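Local atomic coordinates of FAD dependent oxidoreductase domain-containing protein (Deinococcus radiodurans R1, PDB entry 3C4N), a protein that binds ADP and is probably an FAD-dependent oxidoreductase, although its substrate is not known. Residues G84-Q89 and E100-Q105; E104-A109 and G172-L177. All blocks are in the same frame, centred on the assembly; numbering follows the deposited sequence.

Contact 1 (G84-Q89 and E100-Q105)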
# COMPACT_ATOMS: atom_id res chain seq x y z
N GLY A 84 -5.17 -19.51 -12.63
CA GLY A 84 -6.51 -19.03 -12.33
C GLY A 84 -7.63 -19.80 -13.04
O GLY A 84 -8.47 -19.22 -13.73
N VAL A 85 -7.64 -21.12 -12.87
CA VAL A 85 -8.66 -21.95 -13.49
C VAL A 85 -9.63 -22.52 -12.46
O VAL A 85 -9.23 -23.30 -11.60
CB VAL A 85 -8.06 -23.15 -14.23
CG1 VAL A 85 -9.17 -23.98 -14.85
CG2 VAL A 85 -7.10 -22.68 -15.30
N TRP A 86 -10.90 -22.13 -12.54
CA TRP A 86 -11.88 -22.68 -11.62
C TRP A 86 -12.57 -23.79 -12.39
O TRP A 86 -13.19 -23.55 -13.42
CB TRP A 86 -12.92 -21.64 -11.22
CG TRP A 86 -13.80 -22.12 -10.09
CD1 TRP A 86 -13.67 -21.81 -8.77
CD2 TRP A 86 -14.93 -23.01 -10.19
NE1 TRP A 86 -14.65 -22.46 -8.04
CE2 TRP A 86 -15.43 -23.20 -8.89
CE3 TRP A 86 -15.56 -23.67 -11.25
CZ2 TRP A 86 -16.53 -24.02 -8.61
CZ3 TRP A 86 -16.66 -24.49 -10.98
CH2 TRP A 86 -17.13 -24.65 -9.67
N THR A 87 -12.45 -25.01 -11.88
CA THR A 87 -13.08 -26.14 -12.55
C THR A 87 -13.64 -27.15 -11.57
O THR A 87 -12.99 -27.49 -10.59
CB THR A 87 -12.10 -26.88 -13.48
OG1 THR A 87 -12.76 -28.01 -14.05
CG2 THR A 87 -10.87 -27.35 -12.71
N ALA A 88 -14.84 -27.65 -11.86
CA ALA A 88 -15.49 -28.63 -11.01
C ALA A 88 -14.65 -29.90 -10.91
O ALA A 88 -14.93 -30.77 -10.09
CB ALA A 88 -16.88 -28.96 -11.54
N GLN A 89 -13.62 -30.01 -11.75
CA GLN A 89 -12.78 -31.21 -11.72
C GLN A 89 -11.67 -31.08 -10.69
O GLN A 89 -10.92 -32.03 -10.44
CB GLN A 89 -12.18 -31.49 -13.11
CG GLN A 89 -13.23 -31.87 -14.15
CD GLN A 89 -12.67 -32.03 -15.55
OE1 GLN A 89 -13.41 -32.25 -16.51
NE2 GLN A 89 -11.35 -31.92 -15.67
N GLU A 100 -18.07 -23.89 -4.64
CA GLU A 100 -19.14 -23.06 -5.19
C GLU A 100 -19.12 -21.65 -4.61
O GLU A 100 -19.37 -20.68 -5.32
CB GLU A 100 -20.51 -23.71 -4.97
CG GLU A 100 -20.76 -25.02 -5.75
CD GLU A 100 -20.39 -24.94 -7.24
OE1 GLU A 100 -20.51 -23.86 -7.85
OE2 GLU A 100 -20.00 -25.99 -7.80
N TRP A 101 -18.83 -21.55 -3.32
CA TRP A 101 -18.78 -20.27 -2.65
C TRP A 101 -17.66 -19.45 -3.30
O TRP A 101 -17.83 -18.25 -3.60
CB TRP A 101 -18.50 -20.46 -1.16
CG TRP A 101 -18.59 -19.20 -0.37
CD1 TRP A 101 -19.70 -18.66 0.20
CD2 TRP A 101 -17.53 -18.27 -0.13
NE1 TRP A 101 -19.41 -17.44 0.78
CE2 TRP A 101 -18.07 -17.18 0.59
CE3 TRP A 101 -16.16 -18.25 -0.46
CZ2 TRP A 101 -17.30 -16.08 0.98
CZ3 TRP A 101 -15.40 -17.16 -0.07
CH2 TRP A 101 -15.97 -16.09 0.65
N THR A 102 -16.52 -20.09 -3.52
CA THR A 102 -15.39 -19.41 -4.16
C THR A 102 -15.80 -18.96 -5.56
O THR A 102 -15.49 -17.84 -5.96
CB THR A 102 -14.15 -20.34 -4.26
OG1 THR A 102 -13.68 -20.65 -2.95
CG2 THR A 102 -13.02 -19.65 -5.05
N ARG A 103 -16.52 -19.81 -6.29
CA ARG A 103 -16.94 -19.46 -7.64
C ARG A 103 -17.82 -18.22 -7.63
O ARG A 103 -17.63 -17.31 -8.44
CB ARG A 103 -17.68 -20.61 -8.34
CG ARG A 103 -17.57 -20.52 -9.87
CD ARG A 103 -18.40 -21.53 -10.67
NE ARG A 103 -19.56 -20.83 -11.20
CZ ARG A 103 -19.97 -20.84 -12.47
NH1 ARG A 103 -19.32 -21.52 -13.41
NH2 ARG A 103 -21.02 -20.12 -12.81
N GLU A 104 -18.78 -18.19 -6.70
CA GLU A 104 -19.70 -17.07 -6.56
C GLU A 104 -18.96 -15.77 -6.27
O GLU A 104 -19.28 -14.72 -6.84
CB GLU A 104 -20.71 -17.35 -5.44
CG GLU A 104 -21.90 -16.41 -5.50
CD GLU A 104 -23.04 -16.79 -4.54
OE1 GLU A 104 -24.20 -16.43 -4.85
OE2 GLU A 104 -22.78 -17.43 -3.50
N GLN A 105 -17.96 -15.85 -5.39
CA GLN A 105 -17.14 -14.69 -5.03
C GLN A 105 -16.47 -14.13 -6.28
O GLN A 105 -16.51 -12.92 -6.54
CB GLN A 105 -16.07 -15.09 -4.00
CG GLN A 105 -16.56 -15.30 -2.60
CD GLN A 105 -17.04 -14.03 -1.94
OE1 GLN A 105 -18.23 -13.84 -1.73
NE2 GLN A 105 -16.10 -13.13 -1.61
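Trp86 lays one face of its indole on the aliphatic stem of Arg103, and nearly all the close packing here comes from that pair. Arg103 CD stands 3.4 Å from the centroid of the Trp86 six-membered ring and only 9° off its normal, a CH-pi contact, while Arg103 CB reaches Trp86 CE2 at 3.5 Å. With CG anti to the backbone N (chi1 -170°), Trp86 swings its ring off the strand onto the helix, where its NE1 hydrogen-bonds Ala99 O. Past CD the Arg103 chain bends, leaving a guanidinium steeply inclined to the indole; its cation-pi attraction is long and weak at best.

The looser, more solvent-facing side belongs to Glu100. Its OE2 lies in the plane of the indole at its edge, 3.7 Å from Trp86 CH2, and the carboxylate's stronger tie is a salt bridge to Arg165. Thr102 CG2 is a buried but distant edge contact, 4.4 Å from Trp86 CD1. Were Trp86 replaced by an alanine, the Arg103 methylenes would probably lose the flat surface they cover, and Ala99 O its indole donor. This is alpha/beta packing: helix 96-107 lies against strand 85-86, which pairs antiparallel with 167-169 in a mixed sheet.

Contact 2 (E104-A109 and G172-L177); sequences EQLLGA and GSLALL
Ala109 meets Leu177, and Leu106 meets Leu174, where the end of one helix faces the side of another; the closest CA pair is Ala109 with Leu174, 8.0 Å apart. Residues 104-107 are the last turn of helix 96-107, whereas 172-177 lie wholly within helix 171-183. Gly108 leaves helical geometry first, and Ala109 follows with a positive phi of 51° as the C-prime residue of a Schellman motif. Ala109 N donates to Leu106 O at 3.0 Å, and the N-H of Leu110 turns back to Gln105 O. This capped helix end brings Ala109 opposite Leu177.

The side chains meet in two small apolar patches, with no hydrogen bond between the segments. Leu106 and Leu174 cross at about a right angle, touching through single methyls, CD1 of Leu106 against CD2 of Leu174 at 3.8 Å. Tyr169 packs on both leucines, and Leu384 of helix 379-398 also touches Leu106. One helical turn farther on, Leu177 has CG anti to the backbone N (chi1 166°) and extends CD2 to 3.9 Å from Ala109 O and 4.4 Å from Ala109 CB. That same Ala109 carbonyl oxygen is hydrogen-bonded to Ser112 OG.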
# COMPACT_ATOMS: atom_id res chain seq x y z
N GLU A 104 -18.78 -18.19 -6.70
CA GLU A 104 -19.70 -17.07 -6.56
C GLU A 104 -18.96 -15.77 -6.27
O GLU A 104 -19.28 -14.72 -6.84
CB GLU A 104 -20.71 -17.35 -5.44
CG GLU A 104 -21.90 -16.41 -5.50
CD GLU A 104 -23.04 -16.79 -4.54
OE1 GLU A 104 -24.20 -16.43 -4.85
OE2 GLU A 104 -22.78 -17.43 -3.50
N GLN A 105 -17.96 -15.85 -5.39
CA GLN A 105 -17.14 -14.69 -5.03
C GLN A 105 -16.47 -14.13 -6.28
O GLN A 105 -16.51 -12.92 -6.54
CB GLN A 105 -16.07 -15.09 -4.00
CG GLN A 105 -16.56 -15.30 -2.60
CD GLN A 105 -17.04 -14.03 -1.94
OE1 GLN A 105 -18.23 -13.84 -1.73
NE2 GLN A 105 -16.10 -13.13 -1.61
N LEU A 106 -15.86 -15.02 -7.06
CA LEU A 106 -15.18 -14.67 -8.30
C LEU A 106 -16.07 -13.85 -9.24
O LEU A 106 -15.73 -12.73 -9.60
CB LEU A 106 -14.70 -15.94 -9.01
CG LEU A 106 -13.25 -16.42 -8.87
CD1 LEU A 106 -12.57 -15.88 -7.66
CD2 LEU A 106 -13.23 -17.93 -8.88
N LEU A 107 -17.21 -14.42 -9.62
CA LEU A 107 -18.13 -13.72 -10.52
C LEU A 107 -18.70 -12.44 -9.91
O LEU A 107 -19.10 -11.53 -10.63
CB LEU A 107 -19.28 -14.65 -10.93
CG LEU A 107 -18.92 -15.94 -11.67
CD1 LEU A 107 -20.19 -16.76 -11.87
CD2 LEU A 107 -18.26 -15.64 -12.99
N GLY A 108 -18.75 -12.37 -8.58
CA GLY A 108 -19.28 -11.18 -7.93
C GLY A 108 -18.17 -10.24 -7.48
O GLY A 108 -18.43 -9.26 -6.76
N ALA A 109 -16.94 -10.54 -7.89
CA ALA A 109 -15.78 -9.73 -7.53
C ALA A 109 -15.68 -9.48 -6.02
O ALA A 109 -15.33 -8.39 -5.59
CB ALA A 109 -15.82 -8.40 -8.29
N GLY A 172 -3.59 -12.78 -9.90
CA GLY A 172 -2.90 -11.55 -9.57
C GLY A 172 -3.90 -10.42 -9.39
O GLY A 172 -3.83 -9.67 -8.42
N SER A 173 -4.84 -10.31 -10.32
CA SER A 173 -5.87 -9.28 -10.22
C SER A 173 -6.76 -9.52 -9.00
O SER A 173 -7.18 -8.57 -8.35
CB SER A 173 -6.74 -9.28 -11.48
OG SER A 173 -6.01 -8.79 -12.58
N LEU A 174 -7.05 -10.78 -8.71
CA LEU A 174 -7.89 -11.13 -7.57
C LEU A 174 -7.23 -10.65 -6.30
O LEU A 174 -7.84 -9.95 -5.49
CB LEU A 174 -8.10 -12.65 -7.50
CG LEU A 174 -8.86 -13.17 -6.27
CD1 LEU A 174 -10.15 -12.38 -6.12
CD2 LEU A 174 -9.19 -14.68 -6.41
N ALA A 175 -5.96 -11.02 -6.13
CA ALA A 175 -5.18 -10.65 -4.96
C ALA A 175 -5.08 -9.13 -4.79
O ALA A 175 -5.36 -8.61 -3.72
CB ALA A 175 -3.79 -11.28 -5.06
N LEU A 176 -4.66 -8.43 -5.85
CA LEU A 176 -4.54 -6.97 -5.81
C LEU A 176 -5.86 -6.34 -5.37
O LEU A 176 -5.89 -5.48 -4.49
CB LEU A 176 -4.16 -6.42 -7.19
CG LEU A 176 -3.94 -4.90 -7.20
CD1 LEU A 176 -2.79 -4.57 -6.27
CD2 LEU A 176 -3.64 -4.39 -8.63
N LEU A 177 -6.95 -6.77 -6.00
CA LEU A 177 -8.27 -6.28 -5.68
C LEU A 177 -8.56 -6.46 -4.20
O LEU A 177 -9.05 -5.55 -3.53
CB LEU A 177 -9.34 -7.03 -6.47
CG LEU A 177 -10.78 -6.85 -6.00
CD1 LEU A 177 -11.19 -5.39 -6.07
CD2 LEU A 177 -11.68 -7.69 -6.88

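Overall arrangement
From the N terminus, the chain first passes the ADP-binding residues Met47, Glu68, Asn74, Ala78 and Thr79, then runs through 84-89. Contact 1 closes a short loop, with ten residues between this segment and 100-105 on helix 96-107. Contact 2 begins on that helix, sharing Glu104 and Gln105 with contact 1, and closes a much longer loop of 62 intervening residues ending at 172-177. The two loops follow one another, overlapping only at the shared residues. Leu106 CD2 lies 3.9 Å from Trp86 CD1, so the contacts also touch directly. Helix 96-107 thereby links the sheet containing strand 85-86 to helix 171-183, where the side chain of Leu174 is about 9 Å from the bound ADP.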